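PDB 1Z21: type 3 secretion system regulator YopR from Yersinia pestis, which may regulate assembly of the type III secretion injectisome by controlling secretion or polymerization of the needle subunit, and is involved in pathogenesis. Local coordinates for residues V12-Q15 against Q16-S20; P22-H25 against A26-E29; L96-L99 against I100-L104. All coordinates share one frame; numbering follows the deposited sequence.

Contact 1: residues V12-Q15 against Q16-S20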
loop_
_atom_site.group_PDB
_atom_site.type_symbol
_atom_site.label_atom_id
_atom_site.label_comp_id
_atom_site.label_asym_id
_atom_site.label_seq_id
_atom_site.Cartn_x
_atom_site.Cartn_y
_atom_site.Cartn_z
ATOM N N VAL A 12 -15.489 6.455 -2.340
ATOM C CA VAL A 12 -16.076 6.259 -3.675
ATOM C C VAL A 12 -15.177 5.361 -4.535
ATOM O O VAL A 12 -15.661 4.502 -5.278
ATOM C CB VAL A 12 -16.348 7.592 -4.413
ATOM C CG1 VAL A 12 -16.900 7.329 -5.827
ATOM C CG2 VAL A 12 -17.319 8.460 -3.608
ATOM N N LEU A 13 -13.865 5.546 -4.421
ATOM C CA LEU A 13 -12.909 4.714 -5.137
ATOM C C LEU A 13 -13.050 3.254 -4.719
ATOM O O LEU A 13 -13.089 2.364 -5.561
ATOM C CB LEU A 13 -11.473 5.193 -4.899
ATOM C CG LEU A 13 -11.013 6.381 -5.736
ATOM C CD1 LEU A 13 -9.800 7.069 -5.128
ATOM C CD2 LEU A 13 -10.710 5.942 -7.149
ATOM N N TRP A 14 -13.117 3.005 -3.415
ATOM C CA TRP A 14 -13.206 1.634 -2.931
ATOM C C TRP A 14 -14.528 1.011 -3.375
ATOM O O TRP A 14 -14.566 -0.170 -3.707
ATOM C CB TRP A 14 -13.031 1.558 -1.417
ATOM C CG TRP A 14 -11.590 1.583 -0.967
ATOM C CD1 TRP A 14 -10.984 2.545 -0.202
ATOM C CD2 TRP A 14 -10.581 0.601 -1.238
ATOM N NE1 TRP A 14 -9.669 2.220 0.012
ATOM C CE2 TRP A 14 -9.391 1.038 -0.619
ATOM C CE3 TRP A 14 -10.557 -0.603 -1.958
ATOM C CZ2 TRP A 14 -8.202 0.310 -0.678
ATOM C CZ3 TRP A 14 -9.364 -1.333 -2.022
ATOM C CH2 TRP A 14 -8.203 -0.869 -1.386
ATOM N N GLN A 15 -15.593 1.811 -3.390
ATOM C CA GLN A 15 -16.905 1.361 -3.855
ATOM C C GLN A 15 -16.810 0.836 -5.268
ATOM O O GLN A 15 -17.300 -0.259 -5.555
ATOM C CB GLN A 15 -17.939 2.494 -3.803
ATOM C CG GLN A 15 -18.478 2.807 -2.412
ATOM C CD GLN A 15 -19.205 4.144 -2.362
ATOM O OE1 GLN A 15 -19.679 4.639 -3.393
ATOM N NE2 GLN A 15 -19.280 4.740 -1.171
ATOM N N GLN A 16 -16.180 1.614 -6.143
ATOM C CA GLN A 16 -16.043 1.232 -7.542
ATOM C C GLN A 16 -15.094 0.057 -7.707
ATOM O O GLN A 16 -15.317 -0.801 -8.558
ATOM C CB GLN A 16 -15.586 2.406 -8.419
ATOM C CG GLN A 16 -16.663 3.434 -8.723
ATOM C CD GLN A 16 -17.910 2.841 -9.363
ATOM O OE1 GLN A 16 -17.836 2.263 -10.451
ATOM N NE2 GLN A 16 -19.052 2.978 -8.684
ATOM N N TYR A 17 -14.044 0.001 -6.894
ATOM C CA TYR A 17 -13.111 -1.112 -6.995
ATOM C C TYR A 17 -13.808 -2.436 -6.669
ATOM O O TYR A 17 -13.731 -3.375 -7.451
ATOM C CB TYR A 17 -11.901 -0.928 -6.081
ATOM C CG TYR A 17 -11.019 -2.144 -6.066
ATOM C CD1 TYR A 17 -10.229 -2.459 -7.160
ATOM C CD2 TYR A 17 -11.000 -3.006 -4.969
ATOM C CE1 TYR A 17 -9.434 -3.603 -7.159
ATOM C CE2 TYR A 17 -10.218 -4.143 -4.969
ATOM C CZ TYR A 17 -9.443 -4.432 -6.064
ATOM O OH TYR A 17 -8.660 -5.554 -6.057
ATOM N N TYR A 18 -14.482 -2.508 -5.526
ATOM C CA TYR A 18 -15.051 -3.775 -5.044
ATOM C C TYR A 18 -16.264 -4.224 -5.853
ATOM O O TYR A 18 -16.508 -5.420 -5.992
ATOM C CB TYR A 18 -15.429 -3.685 -3.563
ATOM C CG TYR A 18 -14.242 -3.824 -2.628
ATOM C CD1 TYR A 18 -13.385 -4.912 -2.714
ATOM C CD2 TYR A 18 -13.973 -2.852 -1.668
ATOM C CE1 TYR A 18 -12.282 -5.032 -1.871
ATOM C CE2 TYR A 18 -12.883 -2.966 -0.816
ATOM C CZ TYR A 18 -12.038 -4.049 -0.921
ATOM O OH TYR A 18 -10.959 -4.161 -0.069
ATOM N N ALA A 19 -17.015 -3.268 -6.379
ATOM C CA ALA A 19 -18.155 -3.576 -7.240
ATOM C C ALA A 19 -17.668 -4.212 -8.538
ATOM O O ALA A 19 -18.263 -5.201 -9.011
ATOM C CB ALA A 19 -18.943 -2.310 -7.548
ATOM N N SER A 20 -16.568 -3.668 -9.071
ATOM C CA SER A 20 -16.062 -4.007 -10.391
ATOM C C SER A 20 -15.840 -5.495 -10.523
ATOM O O SER A 20 -15.496 -6.169 -9.569
ATOM C CB SER A 20 -14.767 -3.254 -10.717
ATOM O OG SER A 20 -13.693 -3.676 -9.893
HETATM O O HOH W 1 -19.701 4.509 -6.303
#
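Trp14 meets two tyrosines one turn further along its helix, and the three rings make an aromatic cluster. The six-membered ring of Trp14 and the ring of Tyr18 are near parallel, their planes 20° apart, but slid so far that they barely overlap; the touch is Tyr18 CE2 against Trp14 CE3 at 3.5 Å. Tyr17 lies alongside the indole, pointing the same way, with its plane turned 83° to it, and brings CD2 to the indole edge, 3.8 Å from Trp14 CZ3. The same Tyr17 CD2 sits over one face of the Tyr18 ring, toward its rim. A different first torsion goes with this: CG of Tyr17 is anti to the backbone N (chi1 173°) and its ring stands across the indole plane, whereas in Trp14 and Tyr18 CG is anti to the carbonyl carbon and the rings lie nearly parallel.

The backbone beneath is regular alpha-helix, with i to i+4 bonds running from Val12 O to Gln16 N through Gln15 O to Ala19 N; the Tyr18 N to Trp14 O bond is 3.0 Å long. Ser20 is the first residue to leave helical geometry, and its N still donates to Gln16 O at 3.2 Å.

Among the polar side chains, one water joins neighbours: it donates to Gln15 OE1 and accepts from Gln16 NE2, each at 2.9 Å.

Trp14 NE1 donates to Asp67 OD1, and the indole packs against Arg72 in a cation-pi contact. Leu13, Trp14 and Tyr17 rest on helix 25-43, while Trp14 and Tyr18 reach helix 71-82.

Contact 2: residues P22-H25 against A26-E29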
loop_
_atom_site.group_PDB
_atom_site.type_symbol
_atom_site.label_atom_id
_atom_site.label_comp_id
_atom_site.label_asym_id
_atom_site.label_seq_id
_atom_site.Cartn_x
_atom_site.Cartn_y
_atom_site.Cartn_z
ATOM N N PRO A 22 -14.346 -7.973 -13.865
ATOM C CA PRO A 22 -13.287 -8.343 -12.917
ATOM C C PRO A 22 -12.754 -7.122 -12.172
ATOM O O PRO A 22 -13.061 -5.986 -12.567
ATOM C CB PRO A 22 -12.198 -8.915 -13.830
ATOM C CG PRO A 22 -12.429 -8.269 -15.123
ATOM C CD PRO A 22 -13.912 -8.112 -15.267
ATOM N N PRO A 23 -12.004 -7.331 -11.097
ATOM C CA PRO A 23 -11.445 -6.211 -10.339
ATOM C C PRO A 23 -10.658 -5.225 -11.223
ATOM O O PRO A 23 -9.790 -5.630 -11.998
ATOM C CB PRO A 23 -10.541 -6.898 -9.312
ATOM C CG PRO A 23 -11.108 -8.250 -9.151
ATOM C CD PRO A 23 -11.676 -8.624 -10.479
ATOM N N ASP A 24 -10.994 -3.951 -11.106
ATOM C CA ASP A 24 -10.462 -2.925 -11.979
ATOM C C ASP A 24 -9.167 -2.352 -11.399
ATOM O O ASP A 24 -9.190 -1.633 -10.413
ATOM C CB ASP A 24 -11.506 -1.817 -12.142
ATOM C CG ASP A 24 -11.142 -0.833 -13.219
ATOM O OD1 ASP A 24 -9.975 -0.436 -13.285
ATOM O OD2 ASP A 24 -11.957 -0.405 -14.048
ATOM N N HIS A 25 -8.044 -2.672 -12.023
ATOM C CA HIS A 25 -6.742 -2.249 -11.511
ATOM C C HIS A 25 -6.437 -0.785 -11.728
ATOM O O HIS A 25 -5.562 -0.238 -11.068
ATOM C CB HIS A 25 -5.625 -3.079 -12.132
ATOM C CG HIS A 25 -5.734 -4.534 -11.830
ATOM N ND1 HIS A 25 -6.267 -5.004 -10.653
ATOM C CD2 HIS A 25 -5.388 -5.621 -12.552
ATOM C CE1 HIS A 25 -6.242 -6.324 -10.663
ATOM N NE2 HIS A 25 -5.718 -6.723 -11.806
ATOM N N ALA A 26 -7.113 -0.150 -12.677
ATOM C CA ALA A 26 -6.923 1.275 -12.887
ATOM C C ALA A 26 -7.466 2.034 -11.687
ATOM O O ALA A 26 -6.857 2.991 -11.226
ATOM C CB ALA A 26 -7.597 1.726 -14.174
ATOM N N VAL A 27 -8.586 1.565 -11.142
ATOM C CA VAL A 27 -9.169 2.174 -9.961
ATOM C C VAL A 27 -8.251 1.932 -8.768
ATOM O O VAL A 27 -7.986 2.829 -7.978
ATOM C CB VAL A 27 -10.578 1.622 -9.682
ATOM C CG1 VAL A 27 -11.117 2.175 -8.378
ATOM C CG2 VAL A 27 -11.523 1.976 -10.845
ATOM N N LEU A 28 -7.756 0.708 -8.651
ATOM C CA LEU A 28 -6.846 0.377 -7.565
ATOM C C LEU A 28 -5.536 1.173 -7.662
ATOM O O LEU A 28 -4.967 1.559 -6.647
ATOM C CB LEU A 28 -6.588 -1.127 -7.542
ATOM C CG LEU A 28 -5.818 -1.667 -6.335
ATOM C CD1 LEU A 28 -6.529 -1.371 -5.031
ATOM C CD2 LEU A 28 -5.619 -3.157 -6.508
ATOM N N GLU A 29 -5.075 1.452 -8.876
ATOM C CA GLU A 29 -3.876 2.269 -9.062
ATOM C C GLU A 29 -4.102 3.705 -8.574
ATOM O O GLU A 29 -3.244 4.300 -7.916
ATOM C CB GLU A 29 -3.441 2.239 -10.534
ATOM C CG GLU A 29 -2.343 3.225 -10.907
ATOM C CD GLU A 29 -1.042 2.974 -10.177
ATOM O OE1 GLU A 29 -0.848 1.857 -9.640
ATOM O OE2 GLU A 29 -0.217 3.902 -10.142
#
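Asp24 OD1 is gripped by two backbone N-H groups, those of Ala26 and Val27, a capping interaction from the N-cap position of helix 25-43. The bond from Val27 N is the straighter, 3.2 Å to Asp24 OD1 with an N-H...O angle of 155°, and it meets the oxygen from above the carboxylate plane. Ala26 N comes nearer to Asp24 OD1, 2.9 Å, but at 127° its bond is weak. The carboxylate can turn back over the first turn because CG of Asp24 stands anti to the backbone N (chi1 -170°). Its negative charge then lies at the positive end of the helix dipole, which would be expected to favour the ionised form.

The regular helical bonds start here as well: Leu28 N donates to Asp24 O at 3.3 Å, and Glu29 N to His25 O at 2.8 Å. Ser20 OG, at the end of helix 6-19, accepts from Asp24 N and so ties the cap to the preceding helix. Leu28 turns to Tyr17 on that helix and to Ala75 and Gln79 on helix 71-82. Beside the capping bonds, Val27 crosses the Asp24 side chain at about a right angle, with CG2 lying 3.7 Å from Asp24 CG.

Contact 3: residues L96-L99 against I100-L104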
loop_
_atom_site.group_PDB
_atom_site.type_symbol
_atom_site.label_atom_id
_atom_site.label_comp_id
_atom_site.label_asym_id
_atom_site.label_seq_id
_atom_site.Cartn_x
_atom_site.Cartn_y
_atom_site.Cartn_z
ATOM N N LEU A 96 11.975 -1.373 -0.504
ATOM C CA LEU A 96 10.536 -1.214 -0.255
ATOM C C LEU A 96 9.788 -2.460 -0.709
ATOM O O LEU A 96 8.848 -2.910 -0.059
ATOM C CB LEU A 96 9.986 0.044 -0.947
ATOM C CG LEU A 96 8.482 0.337 -0.779
ATOM C CD1 LEU A 96 8.041 0.347 0.686
ATOM C CD2 LEU A 96 8.099 1.662 -1.444
ATOM N N SER A 97 10.220 -3.033 -1.823
ATOM C CA SER A 97 9.621 -4.254 -2.323
ATOM C C SER A 97 9.739 -5.382 -1.307
ATOM O O SER A 97 8.799 -6.143 -1.107
ATOM C CB SER A 97 10.272 -4.642 -3.646
ATOM O OG SER A 97 10.010 -3.637 -4.599
ATOM N N GLU A 98 10.895 -5.474 -0.652
ATOM C CA GLU A 98 11.143 -6.532 0.327
ATOM C C GLU A 98 10.313 -6.306 1.584
ATOM O O GLU A 98 9.752 -7.245 2.141
ATOM C CB GLU A 98 12.627 -6.609 0.690
ATOM C CG GLU A 98 12.959 -7.608 1.796
ATOM C CD GLU A 98 12.590 -9.039 1.459
ATOM O OE1 GLU A 98 12.312 -9.334 0.282
ATOM O OE2 GLU A 98 12.589 -9.885 2.381
ATOM N N LEU A 99 10.254 -5.055 2.023
ATOM C CA LEU A 99 9.401 -4.649 3.137
ATOM C C LEU A 99 7.953 -5.051 2.911
ATOM O O LEU A 99 7.290 -5.567 3.805
ATOM C CB LEU A 99 9.431 -3.128 3.283
ATOM C CG LEU A 99 9.794 -2.507 4.610
ATOM C CD1 LEU A 99 11.007 -3.204 5.224
ATOM C CD2 LEU A 99 10.071 -1.030 4.352
ATOM N N ILE A 100 7.458 -4.767 1.707
ATOM C CA ILE A 100 6.081 -5.051 1.353
ATOM C C ILE A 100 5.826 -6.535 1.434
ATOM O O ILE A 100 4.829 -6.985 1.996
ATOM C CB ILE A 100 5.762 -4.513 -0.052
ATOM C CG1 ILE A 100 5.637 -2.992 0.017
ATOM C CG2 ILE A 100 4.474 -5.149 -0.590
ATOM C CD1 ILE A 100 5.446 -2.332 -1.340
ATOM N N ASN A 101 6.749 -7.308 0.891
ATOM C CA ASN A 101 6.589 -8.739 0.907
ATOM C C ASN A 101 6.602 -9.328 2.328
ATOM O O ASN A 101 5.879 -10.271 2.591
ATOM C CB ASN A 101 7.587 -9.379 -0.057
ATOM C CG ASN A 101 7.229 -9.079 -1.539
ATOM O OD1 ASN A 101 6.095 -9.334 -1.989
ATOM N ND2 ASN A 101 8.172 -8.507 -2.280
ATOM N N LYS A 102 7.374 -8.742 3.241
ATOM C CA LYS A 102 7.365 -9.190 4.636
ATOM C C LYS A 102 6.025 -8.889 5.313
ATOM O O LYS A 102 5.499 -9.722 6.044
ATOM C CB LYS A 102 8.529 -8.572 5.420
ATOM C CG LYS A 102 9.870 -9.113 4.991
ATOM C CD LYS A 102 10.913 -8.914 6.025
ATOM C CE LYS A 102 12.262 -9.403 5.538
ATOM N NZ LYS A 102 12.325 -10.880 5.494
ATOM N N GLU A 103 5.459 -7.710 5.060
ATOM C CA GLU A 103 4.118 -7.394 5.568
ATOM C C GLU A 103 3.044 -8.293 4.963
ATOM O O GLU A 103 2.138 -8.713 5.663
ATOM C CB GLU A 103 3.761 -5.922 5.339
ATOM C CG GLU A 103 2.378 -5.505 5.863
ATOM C CD GLU A 103 2.184 -5.700 7.370
ATOM O OE1 GLU A 103 3.183 -5.767 8.120
ATOM O OE2 GLU A 103 1.018 -5.767 7.809
ATOM N N LEU A 104 3.136 -8.596 3.668
ATOM C CA LEU A 104 2.152 -9.466 3.046
ATOM C C LEU A 104 2.190 -10.857 3.694
ATOM O O LEU A 104 1.158 -11.475 3.874
ATOM C CB LEU A 104 2.341 -9.547 1.528
ATOM C CG LEU A 104 1.870 -8.298 0.778
ATOM C CD1 LEU A 104 2.338 -8.329 -0.647
ATOM C CD2 LEU A 104 0.367 -8.168 0.800
#
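The Asn101 amide and the Glu98 carboxylate are the flat groups that reach across this turn, each by one terminal atom. Asn101 ND2 comes within 2.7 Å of Ser97 O, yet the angle is too poor for a hydrogen bond; that carbonyl accepts instead from Asn101 N at 3.1 Å. The Glu98 carboxylate offers OE2 to Lys102, whose NZ lies 3.3 Å away in a salt bridge. CE of Lys102 is about as near, 3.2 Å from Glu98 OE2, so the acid oxygen sits beside the CE-NZ end of the lysine chain, which bends at its last torsion (chi4 -73°). The two chains cross obliquely, with Lys102 reaching back one turn.

All this lies on helix 94-107 of the five-helix YopR core domain, and the pairing is the i to i+4 kind that a helix surface allows. The buried side carries Leu96 and Ile100, where Leu96 CG packs 4.1 Å from Ile100 CD1. Leu96 leans on Leu39, Leu40 and Phe43 of helix 25-43, and Ile100 on Val80 and Leu81 of helix 71-82. Leu99 faces Leu59 of helix 52-66, toward which Glu103 also turns, its OE1 forming a salt bridge with Arg60.

The three contacts come in series along the chain and belong to one all-helical core domain. Contact 1 ends helix 6-19, contact 2 starts helix 25-43 after a short connection, and contact 3 lies on the last helix, 94-107. Contacts 1 and 2 have centres 9 Å apart and touch: Val27 CG1 packs 3.4 Å from Leu13 O, and Tyr17 meets both Asp24 and Leu28. Contact 3 is separate, its centre about 25 Å from that of contact 1, across the middle of the chain, and about 21 Å from that of contact 2. Two helices bridge this gap: 25-43, which begins in contact 2 and takes side chains from contacts 1 and 3, and 71-82, touched by all three. First and last helices thus pack on the same pair.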